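Cephalosporin acylase (Bacillus halodurans, PDB 2NLZ) probably cleaves amide bonds as an N-terminal nucleophile (Ntn) hydrolase of the gamma-glutamyltranspeptidase family, though its natural substrate is not established. Local coordinates at residues D71-V76 with G84-G89; N270-V275 with R416-I421; Y314-S319 with H407-K412. The protein carries 1 engineered substitution. All blocks are in the same frame, centred on the assembly; numbering follows the deposited sequence.

Interaction 1. Residues D71-V76 with G84-G89; sequences DAFALV and GLNGSG
Ala-72 and Ala-74 form hydrogen-bonded pairs with Gly-87 and Leu-85 on two adjacent antiparallel strands, whose axes come within 4.7 Å at 175°. Ala-74 and Leu-85 bond in both directions: Leu-85 N gives to Ala-74 O at 2.8 Å, and Ala-74 N gives to Leu-85 O at 3.1 Å. Ala-72 N reaches Gly-87 O at 3.2 Å, where the second strand ends. Phe-73 and Asn-86, a non-hydrogen-bonded pair, lie side by side with ring and amide 46° apart. With CG anti to the carbonyl carbon (chi1 -80°), the Phe-73 ring brings CE1 to 3.4 Å from Asn-86 OD1 and CZ to 3.5 Å from Ser-88 CB. That same OD1 accepts from Ser-88 N at 3.0 Å, an Asx turn that helps hold the amide's orientation as the chain leaves the strand. Beyond it, Gly-89 N makes a weak bond to Asp-71 OD1. Across the sheet, Ala-74 and Leu-85 face helix 122-133, while His-419 meets the Phe-73 ring edge-to-face. The pair is a beta hairpin buried in the sheet core of the Ntn-hydrolase fold, with a helix packed on one face.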
# COMPACT_ATOMS: atom_id res chain seq x y z
N ASP D 71 -11.32 -35.36 17.71
CA ASP D 71 -10.24 -36.28 17.35
C ASP D 71 -8.99 -35.52 16.92
O ASP D 71 -9.04 -34.30 16.77
CB ASP D 71 -10.63 -37.45 16.42
CG ASP D 71 -11.54 -37.05 15.30
OD1 ASP D 71 -12.34 -37.92 14.89
OD2 ASP D 71 -11.47 -35.90 14.83
N ALA D 72 -7.87 -36.23 16.78
CA ALA D 72 -6.56 -35.61 16.56
C ALA D 72 -5.71 -36.33 15.51
O ALA D 72 -6.00 -37.46 15.15
CB ALA D 72 -5.80 -35.52 17.87
N PHE D 73 -4.66 -35.67 15.04
CA PHE D 73 -3.68 -36.27 14.12
C PHE D 73 -2.29 -35.74 14.44
O PHE D 73 -2.14 -34.59 14.89
CB PHE D 73 -4.02 -35.94 12.67
CG PHE D 73 -5.11 -36.79 12.07
CD1 PHE D 73 -4.80 -37.92 11.34
CD2 PHE D 73 -6.45 -36.43 12.19
CE1 PHE D 73 -5.81 -38.68 10.76
CE2 PHE D 73 -7.47 -37.19 11.62
CZ PHE D 73 -7.14 -38.32 10.90
N ALA D 74 -1.27 -36.56 14.18
CA ALA D 74 0.12 -36.12 14.44
C ALA D 74 1.15 -36.73 13.51
O ALA D 74 1.06 -37.90 13.14
CB ALA D 74 0.51 -36.37 15.89
N LEU D 75 2.10 -35.89 13.11
CA LEU D 75 3.33 -36.36 12.51
C LEU D 75 4.44 -36.01 13.48
O LEU D 75 4.71 -34.84 13.74
CB LEU D 75 3.59 -35.73 11.14
CG LEU D 75 2.93 -36.42 9.93
CD1 LEU D 75 3.22 -35.69 8.63
CD2 LEU D 75 3.39 -37.86 9.83
N VAL D 76 5.06 -37.04 14.06
CA VAL D 76 6.11 -36.82 15.06
C VAL D 76 7.45 -37.37 14.59
O VAL D 76 7.55 -38.52 14.17
CB VAL D 76 5.68 -37.34 16.47
CG1 VAL D 76 4.91 -38.63 16.36
CG2 VAL D 76 6.88 -37.53 17.37
N GLY D 84 3.49 -41.46 12.09
CA GLY D 84 2.16 -40.86 11.89
C GLY D 84 1.10 -41.43 12.80
O GLY D 84 0.89 -42.65 12.84
N LEU D 85 0.41 -40.57 13.54
CA LEU D 85 -0.63 -41.03 14.46
C LEU D 85 -2.02 -40.66 13.97
O LEU D 85 -2.34 -39.48 13.79
CB LEU D 85 -0.41 -40.49 15.88
CG LEU D 85 -1.32 -41.07 16.98
CD1 LEU D 85 -1.19 -42.59 17.03
CD2 LEU D 85 -1.02 -40.47 18.35
N ASN D 86 -2.85 -41.68 13.76
CA ASN D 86 -4.22 -41.47 13.32
C ASN D 86 -5.15 -41.55 14.51
O ASN D 86 -5.65 -42.61 14.85
CB ASN D 86 -4.64 -42.50 12.26
CG ASN D 86 -5.93 -42.13 11.56
OD1 ASN D 86 -6.85 -41.59 12.17
ND2 ASN D 86 -6.01 -42.41 10.25
N GLY D 87 -5.38 -40.41 15.14
CA GLY D 87 -6.29 -40.37 16.26
C GLY D 87 -7.71 -40.06 15.85
O GLY D 87 -8.42 -39.41 16.60
N SER D 88 -8.12 -40.52 14.67
CA SER D 88 -9.47 -40.31 14.19
C SER D 88 -10.36 -41.46 14.60
O SER D 88 -10.06 -42.62 14.30
CB SER D 88 -9.49 -40.17 12.67
OG SER D 88 -10.80 -40.19 12.17
N GLY D 89 -11.45 -41.15 15.28
CA GLY D 89 -12.38 -42.18 15.72
C GLY D 89 -13.38 -42.57 14.66
O GLY D 89 -13.68 -41.80 13.75

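Interaction 2. Residues N270-V275 with R416-I421; sequences NGQGLV and RTYHTI
Asn-270 O accepts from His-419 N at 2.8 Å, the stronger bond of a single backbone bridge between two buried loops of the Ntn-hydrolase fold: 270-275 runs into helix 274-283, whereas the loop 416-421 leads toward strand 424-428. Tyr-418 CA adds a CA-H...O contact to the same carbonyl oxygen. The Asn-270 side chain reaches toward Arg-416 and Thr-417. Its ND2 stands 2.6 Å from Thr-417 O, while OD1, which accepts from Asn-86 of the hairpin, lies over one face of the Arg-416 guanidinium and 3.4 Å from Arg-416 CG. The two side chains cross at about a right angle, with amide and guanidinium planes 57° apart; the charge of Arg-416 is met by a salt bridge to Glu-317. Gly-271 sits opposite His-419 in the bridge, where the backbones draw close. Gln-272 N closes the bridge with a weak bond to His-419 O, 3.0 Å away. Because Gln-272 CG falls between its own N and carbonyl carbon (chi1 74°), the side chain rises against the second loop instead of continuing along the first. There its CB packs 3.6 Å from Tyr-418 CZ, and its amide, turned 63° from the ring plane, fits between the Tyr-418 hydroxyl and the Thr-420 backbone. Phe-308 of helix 294-314 touches both Gln-272 and Tyr-418, joining that helix to the loop pair. Gln-272 O receives Val-275 N at 3.0 Å as the chain curls into the helix. This turn brings Val-275 back toward the tyrosine, and its CG2 stops 4.4 Å from Tyr-418 OH.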
# COMPACT_ATOMS: atom_id res chain seq x y z
N ASN D 270 -8.12 -41.76 5.02
CA ASN D 270 -8.86 -41.28 6.18
C ASN D 270 -8.64 -39.75 6.12
O ASN D 270 -9.57 -39.01 5.81
CB ASN D 270 -8.38 -41.93 7.49
CG ASN D 270 -9.32 -41.66 8.67
OD1 ASN D 270 -8.97 -41.96 9.81
ND2 ASN D 270 -10.51 -41.11 8.41
N GLY D 271 -7.41 -39.29 6.34
CA GLY D 271 -7.05 -37.87 6.24
C GLY D 271 -6.89 -37.40 4.81
O GLY D 271 -6.54 -38.19 3.92
N GLN D 272 -7.12 -36.10 4.59
CA GLN D 272 -7.19 -35.54 3.23
C GLN D 272 -5.87 -34.94 2.71
O GLN D 272 -5.86 -34.28 1.66
CB GLN D 272 -8.33 -34.51 3.11
CG GLN D 272 -8.08 -33.16 3.80
CD GLN D 272 -9.02 -32.07 3.34
OE1 GLN D 272 -9.43 -31.22 4.13
NE2 GLN D 272 -9.36 -32.06 2.06
N GLY D 273 -4.78 -35.17 3.44
CA GLY D 273 -3.47 -34.64 3.07
C GLY D 273 -3.02 -35.04 1.68
O GLY D 273 -2.27 -34.32 1.02
N LEU D 274 -3.50 -36.20 1.24
CA LEU D 274 -3.36 -36.69 -0.12
C LEU D 274 -3.51 -35.58 -1.17
O LEU D 274 -2.73 -35.53 -2.13
CB LEU D 274 -4.43 -37.76 -0.35
CG LEU D 274 -4.31 -38.78 -1.46
CD1 LEU D 274 -4.60 -38.17 -2.82
CD2 LEU D 274 -2.93 -39.36 -1.40
N VAL D 275 -4.50 -34.71 -0.98
CA VAL D 275 -4.84 -33.65 -1.93
C VAL D 275 -3.67 -32.71 -2.14
O VAL D 275 -3.29 -32.43 -3.27
CB VAL D 275 -6.08 -32.85 -1.48
CG1 VAL D 275 -6.34 -31.69 -2.42
CG2 VAL D 275 -7.30 -33.77 -1.43
N ARG D 416 -14.36 -44.82 9.68
CA ARG D 416 -14.01 -43.41 9.90
C ARG D 416 -13.98 -42.64 8.57
O ARG D 416 -13.58 -43.19 7.54
CB ARG D 416 -12.72 -43.26 10.70
CG ARG D 416 -11.58 -44.04 10.15
CD ARG D 416 -10.89 -44.84 11.23
NE ARG D 416 -9.92 -45.75 10.62
CZ ARG D 416 -8.61 -45.70 10.85
NH1 ARG D 416 -8.11 -44.81 11.70
NH2 ARG D 416 -7.81 -46.56 10.23
N THR D 417 -14.41 -41.39 8.62
CA THR D 417 -14.67 -40.61 7.40
C THR D 417 -13.47 -39.84 6.87
O THR D 417 -12.47 -39.65 7.58
CB THR D 417 -15.81 -39.59 7.61
OG1 THR D 417 -15.98 -38.82 6.42
CG2 THR D 417 -15.49 -38.67 8.78
N TYR D 418 -13.59 -39.40 5.61
CA TYR D 418 -12.79 -38.34 5.03
C TYR D 418 -12.63 -37.25 6.08
O TYR D 418 -13.61 -36.70 6.57
CB TYR D 418 -13.52 -37.79 3.80
CG TYR D 418 -12.83 -36.67 3.05
CD1 TYR D 418 -13.01 -35.35 3.42
CD2 TYR D 418 -12.03 -36.94 1.94
CE1 TYR D 418 -12.38 -34.32 2.74
CE2 TYR D 418 -11.40 -35.91 1.24
CZ TYR D 418 -11.58 -34.61 1.65
OH TYR D 418 -10.97 -33.59 0.96
N HIS D 419 -11.37 -36.96 6.42
CA HIS D 419 -11.05 -36.06 7.52
C HIS D 419 -10.29 -34.84 7.00
O HIS D 419 -9.36 -34.99 6.22
CB HIS D 419 -10.20 -36.79 8.57
CG HIS D 419 -10.61 -36.49 9.98
ND1 HIS D 419 -10.25 -35.33 10.63
CD2 HIS D 419 -11.34 -37.21 10.86
CE1 HIS D 419 -10.73 -35.35 11.85
NE2 HIS D 419 -11.40 -36.47 12.02
N THR D 420 -10.70 -33.65 7.45
CA THR D 420 -10.13 -32.40 6.93
C THR D 420 -8.84 -31.95 7.61
O THR D 420 -7.99 -31.29 7.00
CB THR D 420 -11.13 -31.24 7.02
OG1 THR D 420 -11.59 -31.10 8.38
CG2 THR D 420 -12.30 -31.48 6.08
N ILE D 421 -8.73 -32.29 8.89
CA ILE D 421 -7.56 -32.07 9.71
C ILE D 421 -6.32 -32.75 9.12
O ILE D 421 -6.29 -33.98 8.97
CB ILE D 421 -7.82 -32.69 11.06
CG1 ILE D 421 -8.63 -31.78 11.94
CG2 ILE D 421 -6.54 -32.99 11.81
CD1 ILE D 421 -8.79 -32.44 13.29

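Interaction 3. Residues Y314-S319 with H407-K412; sequences YVTEPS and HDNALK
Thr-316 OG1 donates to Asn-409 OD1 at 2.8 Å, meeting a lone pair in the plane of the amide carbonyl, and around this bond the contact is closest. The hydroxyl stands anti to the Thr-316 backbone N (chi1 179°), which leaves the methyl facing Asp-408, the residue before Asn-409 in a tight turn: CG2 lies 3.4 Å from Asp-408 O and 3.9 Å from Asp-408 CB. Asn-409 OD1 also accepts from Tyr-418 N, and ND2 bonds to Thr-417 OG1, so the amide is gripped at both ends and its rotation fixed. Replacing Thr-316 with a valine would remove the hydroxyl and would probably leave Asn-409 OD1 without one of its donors, weakening the tie between the loops. Toward Tyr-314 the fit is looser. Ring and carboxylate lie side by side, 32° apart, but Asp-408 OD2 comes no nearer than 3.9 Å to Tyr-314 CD1, and Asp-408 is partly open to solvent. The contact is thus a type I beta turn, His-407 to Ala-410, docked against the chain as it leaves the C-terminal end of helix 294-314.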
# COMPACT_ATOMS: atom_id res chain seq x y z
N TYR D 314 -12.25 -39.98 -3.95
CA TYR D 314 -11.63 -41.26 -3.61
C TYR D 314 -11.21 -41.46 -2.14
O TYR D 314 -11.21 -42.59 -1.66
CB TYR D 314 -10.44 -41.54 -4.54
CG TYR D 314 -10.80 -41.54 -6.01
CD1 TYR D 314 -11.63 -42.53 -6.55
CD2 TYR D 314 -10.30 -40.57 -6.86
CE1 TYR D 314 -11.96 -42.54 -7.91
CE2 TYR D 314 -10.63 -40.56 -8.22
CZ TYR D 314 -11.46 -41.55 -8.73
OH TYR D 314 -11.77 -41.52 -10.07
N VAL D 315 -10.86 -40.37 -1.45
CA VAL D 315 -10.28 -40.49 -0.10
C VAL D 315 -11.32 -40.75 0.99
O VAL D 315 -12.27 -39.98 1.18
CB VAL D 315 -9.37 -39.29 0.28
CG1 VAL D 315 -8.98 -39.34 1.75
CG2 VAL D 315 -8.12 -39.28 -0.59
N THR D 316 -11.13 -41.87 1.68
CA THR D 316 -11.94 -42.31 2.80
C THR D 316 -11.16 -43.40 3.57
O THR D 316 -9.98 -43.62 3.29
CB THR D 316 -13.29 -42.87 2.33
OG1 THR D 316 -14.05 -43.31 3.46
CG2 THR D 316 -13.08 -44.05 1.37
N GLU D 317 -11.81 -44.05 4.53
CA GLU D 317 -11.25 -45.25 5.17
C GLU D 317 -10.58 -46.18 4.14
O GLU D 317 -11.25 -46.64 3.21
CB GLU D 317 -12.36 -46.02 5.92
CG GLU D 317 -11.95 -47.38 6.47
CD GLU D 317 -11.22 -47.27 7.79
OE1 GLU D 317 -10.05 -47.70 7.85
OE2 GLU D 317 -11.81 -46.75 8.76
N PRO D 318 -9.26 -46.44 4.30
CA PRO D 318 -8.42 -47.16 3.32
C PRO D 318 -9.07 -48.40 2.70
O PRO D 318 -8.92 -48.62 1.50
CB PRO D 318 -7.20 -47.57 4.15
CG PRO D 318 -7.07 -46.46 5.13
CD PRO D 318 -8.48 -46.03 5.48
N SER D 319 -9.79 -49.17 3.51
CA SER D 319 -10.44 -50.40 3.06
C SER D 319 -11.59 -50.14 2.08
O SER D 319 -11.82 -50.94 1.17
CB SER D 319 -10.95 -51.19 4.27
OG SER D 319 -9.98 -51.24 5.29
N HIS D 407 -20.86 -43.65 -3.38
CA HIS D 407 -19.66 -42.88 -3.05
C HIS D 407 -18.80 -43.69 -2.10
O HIS D 407 -19.33 -44.36 -1.22
CB HIS D 407 -20.02 -41.54 -2.40
CG HIS D 407 -18.91 -40.54 -2.42
ND1 HIS D 407 -18.90 -39.45 -3.26
CD2 HIS D 407 -17.76 -40.48 -1.71
CE1 HIS D 407 -17.80 -38.75 -3.06
NE2 HIS D 407 -17.08 -39.36 -2.13
N ASP D 408 -17.49 -43.62 -2.28
CA ASP D 408 -16.55 -44.37 -1.45
C ASP D 408 -16.58 -43.98 0.04
O ASP D 408 -16.36 -44.82 0.91
CB ASP D 408 -15.13 -44.23 -1.99
CG ASP D 408 -14.97 -44.76 -3.41
OD1 ASP D 408 -15.73 -45.67 -3.82
OD2 ASP D 408 -14.08 -44.27 -4.12
N ASN D 409 -16.85 -42.71 0.32
CA ASN D 409 -16.99 -42.21 1.70
C ASN D 409 -18.44 -42.28 2.20
O ASN D 409 -18.91 -41.39 2.93
CB ASN D 409 -16.43 -40.78 1.81
CG ASN D 409 -16.24 -40.34 3.24
OD1 ASN D 409 -15.41 -40.89 3.96
ND2 ASN D 409 -17.03 -39.35 3.67
N ALA D 410 -19.15 -43.33 1.80
CA ALA D 410 -20.52 -43.56 2.27
C ALA D 410 -20.52 -43.95 3.74
O ALA D 410 -19.59 -44.62 4.22
CB ALA D 410 -21.18 -44.64 1.44
N LEU D 411 -21.55 -43.52 4.47
CA LEU D 411 -21.67 -43.84 5.89
C LEU D 411 -21.82 -45.33 6.11
O LEU D 411 -22.71 -45.97 5.54
CB LEU D 411 -22.86 -43.10 6.51
CG LEU D 411 -23.31 -43.43 7.93
CD1 LEU D 411 -22.21 -43.19 8.95
CD2 LEU D 411 -24.53 -42.61 8.28
N LYS D 412 -20.93 -45.87 6.93
CA LYS D 412 -20.95 -47.27 7.30
C LYS D 412 -20.67 -47.32 8.80
O LYS D 412 -19.93 -46.48 9.32
CB LYS D 412 -19.85 -48.02 6.54
CG LYS D 412 -20.24 -49.38 6.01
CD LYS D 412 -20.67 -49.31 4.55
CE LYS D 412 -20.77 -50.71 3.95
NZ LYS D 412 -20.86 -50.66 2.47

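How the interactions relate
From the N terminus, interaction 1 comes first and closes the tight hairpin of strands 71-78 and 81-87 before the others begin. Interaction 2 opens at 270-275 and closes a loop of 140 residues at 416-421. Interaction 3 opens and closes within that span, joining the exit of helix 294-314 to the same long connection that supplies 416-421; no two of them cross. In space, interaction 2 lies between the others: His-419 and Asn-270 adjoin the hairpin, while 416-421 also touches both segments of interaction 3. Interactions 1 and 3 do not touch. The sheet core is thus linked through the buried loops to the helix exit farther out.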